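Local coordinates for Galactose/lactose metabolism regulatory protein GAL80 (Saccharomyces cerevisiae, PDB 3BTV) that represses the yeast galactose and lactose metabolic genes by binding the activator GAL4 and blocking its transcriptional activation when no inducing sugar is present, at residues 174-179 and 223-228; 216-221 and 227-232. The protein carries 1 engineered substitution. One frame throughout, in Å; residues are numbered along the deposited sequence.

Interaction 1. Residues 174-179 and 223-228; sequences GDINSI and YMTSSY
Thr225 lays its methyl CG2 across the end of Ile176, whose CD1 lies 3.6 Å from it, the two side chains crossing at about a right angle. The same methyl meets a second isoleucine tip to tip, with 4.0 Å between Thr225 CG2 and Ile179 CD1. The contact is thus wholly apolar and small, burying 93 Å² in all. With OG1 set between its backbone N and carbonyl carbon (chi1 64°), Thr225 has CG2 anti to the carbonyl carbon, turned to the strand; OG1 hydrogen-bonds to Leu221 O one turn earlier. The meeting joins the C-terminal turn of helix 209-225 to the start of strand 176-184, a central strand of the large mixed sheet in the C-terminal domain. A Schellman motif closes the helix: Ser226 takes a positive phi of 51°, Ser227 N reaches Gln222 O, and Ser226 N bonds weakly to Tyr223 O. On the strand, Asn177 and Ser178 both face His300 in a classic beta bulge. Val276, on the adjacent strand 276-283, touches both isoleucines, and Leu271, on the next strand 264-271, touches Thr225 and Ile179. Beyond the Schellman turn, Ser227 OG donates a 2.9 Å hydrogen bond to Tyr228 O.

Interaction 2. Residues 216-221 and 227-232; sequences HTIDIL and SYFSRI
The last turns of helix 209-225 and the start of strand 229-237 approach most closely at Leu221 and Ser227, whose CA atoms lie 8.4 Å apart. The helix is laid on the large mixed sheet of the Gal80p C-terminal domain, a layered alpha/beta arrangement, and with only five residues between the two segments the chain leaves the helix and turns back into that same sheet. Within 216-221 the helical bonds are regular, Ile220 N to His216 O at 3.1 Å and Leu221 N to Thr217 O at 3.0 Å. The strand segment turns a corner at Ser230, and it is Phe229, just before that corner, that points its side chain at the helix and carries the contact from its side. Ile218 meets the CE1-CZ side of the ring obliquely. Its CG1 stands anti to the backbone N (chi1 -154°), which carries the longer branch out to the phenyl group; CG1 lies nearest CE1, and CD1, swung round by a chi2 of 71°, sits 3.7 Å from Phe229 CZ. Leu221, one turn further on, adds a looser touch. All three side chains are buried. Phe267 of strand 264-271 meets Phe229 edge-to-face, while Leu411 and Leu414 of helix 405-424 cover Ile218. The closest approach across the contact runs from Ile218 CG1 to Phe229 CE1 at 3.6 Å, and Leu221 CD2 lies 4.3 Å from Phe229 CZ.

Interactions 1 and 2 lie side by side, their centres about 9 Å apart, and tie helix 209-225 to one mixed sheet of the C-terminal domain. Along the chain, strand 176-184 comes first, then the helix, then strand 229-237. The final helical turn reaches back to the earlier strand in interaction 1, and the preceding turn packs on the later strand in interaction 2. The segments overlap at Ser227 and Tyr228, in the turn leading from helix to strand. The two contacts also touch directly, Ile179 CG2 lying 4.0 Å from Leu221 CD1, so they form one continuous apolar interface. Strands 276-283 and 264-271 lie between these two strands in the sheet, and the helix therefore spans several strands.

Interaction 1. Residues 174-179 and 223-228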
loop_
_atom_site.group_PDB
_atom_site.type_symbol
_atom_site.label_atom_id
_atom_site.label_comp_id
_atom_site.label_asym_id
_atom_site.label_seq_id
_atom_site.Cartn_x
_atom_site.Cartn_y
_atom_site.Cartn_z
ATOM N N GLY B 174 -12.704 -1.808 -17.773
ATOM C CA GLY B 174 -11.910 -2.864 -18.377
ATOM C C GLY B 174 -11.634 -3.901 -17.299
ATOM O O GLY B 174 -12.388 -4.003 -16.329
ATOM N N ASP B 175 -10.568 -4.670 -17.460
ATOM C CA ASP B 175 -10.144 -5.583 -16.415
ATOM C C ASP B 175 -9.451 -4.814 -15.301
ATOM O O ASP B 175 -8.781 -3.825 -15.569
ATOM C CB ASP B 175 -9.166 -6.583 -16.985
ATOM C CG ASP B 175 -9.786 -7.417 -18.080
ATOM O OD1 ASP B 175 -11.000 -7.691 -17.973
ATOM O OD2 ASP B 175 -9.070 -7.777 -19.043
ATOM N N ILE B 176 -9.580 -5.282 -14.064
ATOM C CA ILE B 176 -8.871 -4.644 -12.956
ATOM C C ILE B 176 -7.401 -5.061 -12.952
ATOM O O ILE B 176 -7.083 -6.238 -12.851
ATOM C CB ILE B 176 -9.521 -4.950 -11.606
ATOM C CG1 ILE B 176 -11.029 -4.691 -11.696
ATOM C CG2 ILE B 176 -8.864 -4.098 -10.494
ATOM C CD1 ILE B 176 -11.748 -4.648 -10.359
ATOM N N ASN B 177 -6.511 -4.089 -13.096
ATOM C CA ASN B 177 -5.097 -4.353 -13.049
ATOM C C ASN B 177 -4.567 -4.366 -11.607
ATOM O O ASN B 177 -3.773 -5.231 -11.246
ATOM C CB ASN B 177 -4.328 -3.324 -13.872
ATOM C CG ASN B 177 -2.826 -3.469 -13.702
ATOM O OD1 ASN B 177 -2.220 -2.771 -12.896
ATOM N ND2 ASN B 177 -2.225 -4.406 -14.435
ATOM N N SER B 178 -5.001 -3.410 -10.790
ATOM C CA SER B 178 -4.515 -3.314 -9.400
ATOM C C SER B 178 -5.380 -2.389 -8.562
ATOM O O SER B 178 -6.168 -1.602 -9.104
ATOM C CB SER B 178 -3.051 -2.839 -9.365
ATOM O OG SER B 178 -2.920 -1.524 -9.850
ATOM N N ILE B 179 -5.232 -2.481 -7.242
ATOM C CA ILE B 179 -6.076 -1.714 -6.302
ATOM C C ILE B 179 -5.284 -1.207 -5.100
ATOM O O ILE B 179 -4.503 -1.951 -4.519
ATOM C CB ILE B 179 -7.216 -2.615 -5.756
ATOM C CG1 ILE B 179 -8.074 -3.175 -6.907
ATOM C CG2 ILE B 179 -8.046 -1.889 -4.695
ATOM C CD1 ILE B 179 -9.191 -4.097 -6.449
ATOM N N TYR B 223 -17.251 -6.908 -2.676
ATOM C CA TYR B 223 -18.579 -6.770 -3.256
ATOM C C TYR B 223 -18.554 -6.017 -4.599
ATOM O O TYR B 223 -19.208 -6.426 -5.559
ATOM C CB TYR B 223 -19.524 -6.095 -2.256
ATOM C CG TYR B 223 -20.970 -6.049 -2.717
ATOM C CD1 TYR B 223 -21.699 -7.221 -2.904
ATOM C CD2 TYR B 223 -21.600 -4.840 -2.969
ATOM C CE1 TYR B 223 -23.012 -7.186 -3.320
ATOM C CE2 TYR B 223 -22.924 -4.792 -3.380
ATOM C CZ TYR B 223 -23.615 -5.969 -3.565
ATOM O OH TYR B 223 -24.919 -5.930 -3.987
ATOM N N MET B 224 -17.791 -4.928 -4.670
ATOM C CA MET B 224 -17.704 -4.109 -5.892
ATOM C C MET B 224 -16.975 -4.811 -7.032
ATOM O O MET B 224 -17.304 -4.617 -8.194
ATOM C CB MET B 224 -16.953 -2.803 -5.607
ATOM C CG MET B 224 -17.749 -1.761 -4.878
ATOM S SD MET B 224 -16.793 -0.234 -4.743
ATOM C CE MET B 224 -15.414 -0.733 -3.689
ATOM N N THR B 225 -15.955 -5.597 -6.698
ATOM C CA THR B 225 -15.175 -6.261 -7.715
ATOM C C THR B 225 -15.734 -7.647 -7.979
ATOM O O THR B 225 -15.267 -8.355 -8.859
ATOM C CB THR B 225 -13.685 -6.388 -7.307
ATOM O OG1 THR B 225 -13.570 -7.220 -6.140
ATOM C CG2 THR B 225 -13.081 -5.010 -7.023
ATOM N N SER B 226 -16.742 -8.036 -7.212
ATOM C CA SER B 226 -17.288 -9.392 -7.309
ATOM C C SER B 226 -16.192 -10.457 -7.230
ATOM O O SER B 226 -16.156 -11.370 -8.048
ATOM C CB SER B 226 -18.067 -9.580 -8.617
ATOM O OG SER B 226 -19.155 -8.675 -8.709
ATOM N N SER B 227 -15.292 -10.341 -6.263
ATOM C CA SER B 227 -14.276 -11.377 -6.064
ATOM C C SER B 227 -13.921 -11.501 -4.601
ATOM O O SER B 227 -13.907 -10.500 -3.882
ATOM C CB SER B 227 -12.999 -11.058 -6.847
ATOM O OG SER B 227 -12.054 -12.111 -6.687
ATOM N N TYR B 228 -13.640 -12.726 -4.157
ATOM C CA TYR B 228 -12.990 -12.944 -2.869
ATOM C C TYR B 228 -11.471 -12.976 -3.047
ATOM O O TYR B 228 -10.962 -12.961 -4.166
ATOM C CB TYR B 228 -13.456 -14.260 -2.219
ATOM C CG TYR B 228 -14.939 -14.275 -1.920
ATOM C CD1 TYR B 228 -15.799 -15.122 -2.604
ATOM C CD2 TYR B 228 -15.482 -13.416 -0.975
ATOM C CE1 TYR B 228 -17.163 -15.123 -2.340
ATOM C CE2 TYR B 228 -16.834 -13.412 -0.705
ATOM C CZ TYR B 228 -17.670 -14.266 -1.393
ATOM O OH TYR B 228 -19.016 -14.249 -1.121
#

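Interaction 2. Residues 216-221 and 227-232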
loop_
_atom_site.group_PDB
_atom_site.type_symbol
_atom_site.label_atom_id
_atom_site.label_comp_id
_atom_site.label_asym_id
_atom_site.label_seq_id
_atom_site.Cartn_x
_atom_site.Cartn_y
_atom_site.Cartn_z
ATOM N N HIS B 216 -15.630 -3.459 7.229
ATOM C CA HIS B 216 -16.618 -2.824 6.360
ATOM C C HIS B 216 -15.995 -2.540 4.985
ATOM O O HIS B 216 -16.576 -2.844 3.951
ATOM C CB HIS B 216 -17.135 -1.517 6.969
ATOM C CG HIS B 216 -18.221 -1.697 7.986
ATOM N ND1 HIS B 216 -19.519 -2.015 7.644
ATOM C CD2 HIS B 216 -18.210 -1.553 9.335
ATOM C CE1 HIS B 216 -20.261 -2.078 8.740
ATOM N NE2 HIS B 216 -19.491 -1.800 9.779
ATOM N N THR B 217 -14.784 -2.000 4.994
ATOM C CA THR B 217 -14.124 -1.579 3.760
ATOM C C THR B 217 -13.729 -2.728 2.836
ATOM O O THR B 217 -13.965 -2.681 1.632
ATOM C CB THR B 217 -12.884 -0.728 4.066
ATOM O OG1 THR B 217 -13.270 0.376 4.892
ATOM C CG2 THR B 217 -12.286 -0.185 2.771
ATOM N N ILE B 218 -13.123 -3.762 3.390
ATOM C CA ILE B 218 -12.652 -4.853 2.566
ATOM C C ILE B 218 -13.857 -5.627 2.040
ATOM O O ILE B 218 -13.825 -6.218 0.957
ATOM C CB ILE B 218 -11.689 -5.769 3.345
ATOM C CG1 ILE B 218 -10.732 -6.466 2.374
ATOM C CG2 ILE B 218 -12.482 -6.761 4.191
ATOM C CD1 ILE B 218 -9.684 -5.560 1.751
ATOM N N ASP B 219 -14.943 -5.596 2.793
ATOM C CA ASP B 219 -16.143 -6.258 2.312
ATOM C C ASP B 219 -16.734 -5.542 1.105
ATOM O O ASP B 219 -17.153 -6.199 0.159
ATOM C CB ASP B 219 -17.229 -6.385 3.383
ATOM C CG ASP B 219 -18.504 -6.992 2.819
ATOM O OD1 ASP B 219 -18.487 -8.191 2.463
ATOM O OD2 ASP B 219 -19.509 -6.265 2.686
ATOM N N ILE B 220 -16.809 -4.210 1.135
ATOM C CA ILE B 220 -17.325 -3.508 -0.057
ATOM C C ILE B 220 -16.371 -3.680 -1.225
ATOM O O ILE B 220 -16.797 -3.721 -2.382
ATOM C CB ILE B 220 -17.634 -1.989 0.162
ATOM C CG1 ILE B 220 -16.359 -1.214 0.467
ATOM C CG2 ILE B 220 -18.680 -1.775 1.263
ATOM C CD1 ILE B 220 -16.602 0.283 0.606
ATOM N N LEU B 221 -15.079 -3.792 -0.939
ATOM C CA LEU B 221 -14.134 -3.991 -2.034
ATOM C C LEU B 221 -14.471 -5.278 -2.768
ATOM O O LEU B 221 -14.558 -5.303 -3.994
ATOM C CB LEU B 221 -12.679 -4.052 -1.550
ATOM C CG LEU B 221 -11.732 -4.208 -2.742
ATOM C CD1 LEU B 221 -11.738 -2.916 -3.615
ATOM C CD2 LEU B 221 -10.332 -4.555 -2.292
ATOM N N SER B 227 -15.292 -10.341 -6.263
ATOM C CA SER B 227 -14.276 -11.377 -6.064
ATOM C C SER B 227 -13.921 -11.501 -4.601
ATOM O O SER B 227 -13.907 -10.500 -3.882
ATOM C CB SER B 227 -12.999 -11.058 -6.847
ATOM O OG SER B 227 -12.054 -12.111 -6.687
ATOM N N TYR B 228 -13.640 -12.726 -4.157
ATOM C CA TYR B 228 -12.990 -12.944 -2.869
ATOM C C TYR B 228 -11.471 -12.976 -3.047
ATOM O O TYR B 228 -10.962 -12.961 -4.166
ATOM C CB TYR B 228 -13.456 -14.260 -2.219
ATOM C CG TYR B 228 -14.939 -14.275 -1.920
ATOM C CD1 TYR B 228 -15.799 -15.122 -2.604
ATOM C CD2 TYR B 228 -15.482 -13.416 -0.975
ATOM C CE1 TYR B 228 -17.163 -15.123 -2.340
ATOM C CE2 TYR B 228 -16.834 -13.412 -0.705
ATOM C CZ TYR B 228 -17.670 -14.266 -1.393
ATOM O OH TYR B 228 -19.016 -14.249 -1.121
ATOM N N PHE B 229 -10.754 -13.035 -1.930
ATOM C CA PHE B 229 -9.295 -13.075 -1.977
ATOM C C PHE B 229 -8.773 -14.487 -2.164
ATOM O O PHE B 229 -9.393 -15.436 -1.718
ATOM C CB PHE B 229 -8.699 -12.472 -0.709
ATOM C CG PHE B 229 -8.749 -10.986 -0.683
ATOM C CD1 PHE B 229 -9.852 -10.332 -0.165
ATOM C CD2 PHE B 229 -7.709 -10.237 -1.207
ATOM C CE1 PHE B 229 -9.908 -8.951 -0.157
ATOM C CE2 PHE B 229 -7.759 -8.843 -1.199
ATOM C CZ PHE B 229 -8.862 -8.210 -0.674
ATOM N N SER B 230 -7.625 -14.610 -2.817
ATOM C CA SER B 230 -6.960 -15.893 -2.982
ATOM C C SER B 230 -5.914 -16.033 -1.880
ATOM O O SER B 230 -5.912 -17.002 -1.119
ATOM C CB SER B 230 -6.304 -15.961 -4.367
ATOM O OG SER B 230 -5.241 -16.888 -4.394
ATOM N N ARG B 231 -5.034 -15.042 -1.787
ATOM C CA ARG B 231 -3.951 -15.057 -0.808
ATOM C C ARG B 231 -3.876 -13.712 -0.101
ATOM O O ARG B 231 -4.171 -12.696 -0.694
ATOM C CB ARG B 231 -2.621 -15.364 -1.502
ATOM C CG ARG B 231 -2.608 -16.735 -2.200
ATOM C CD ARG B 231 -1.248 -17.097 -2.798
ATOM N NE ARG B 231 -0.291 -17.522 -1.776
ATOM C CZ ARG B 231 0.747 -18.322 -2.002
ATOM N NH1 ARG B 231 0.967 -18.802 -3.222
ATOM N NH2 ARG B 231 1.561 -18.652 -1.006
ATOM N N ILE B 232 -3.490 -13.714 1.169
ATOM C CA ILE B 232 -3.309 -12.477 1.906
ATOM C C ILE B 232 -2.114 -12.535 2.846
ATOM O O ILE B 232 -1.702 -13.605 3.302
ATOM C CB ILE B 232 -4.543 -12.132 2.748
ATOM C CG1 ILE B 232 -4.778 -13.234 3.784
ATOM C CG2 ILE B 232 -5.765 -12.013 1.859
ATOM C CD1 ILE B 232 -5.094 -12.748 5.169
#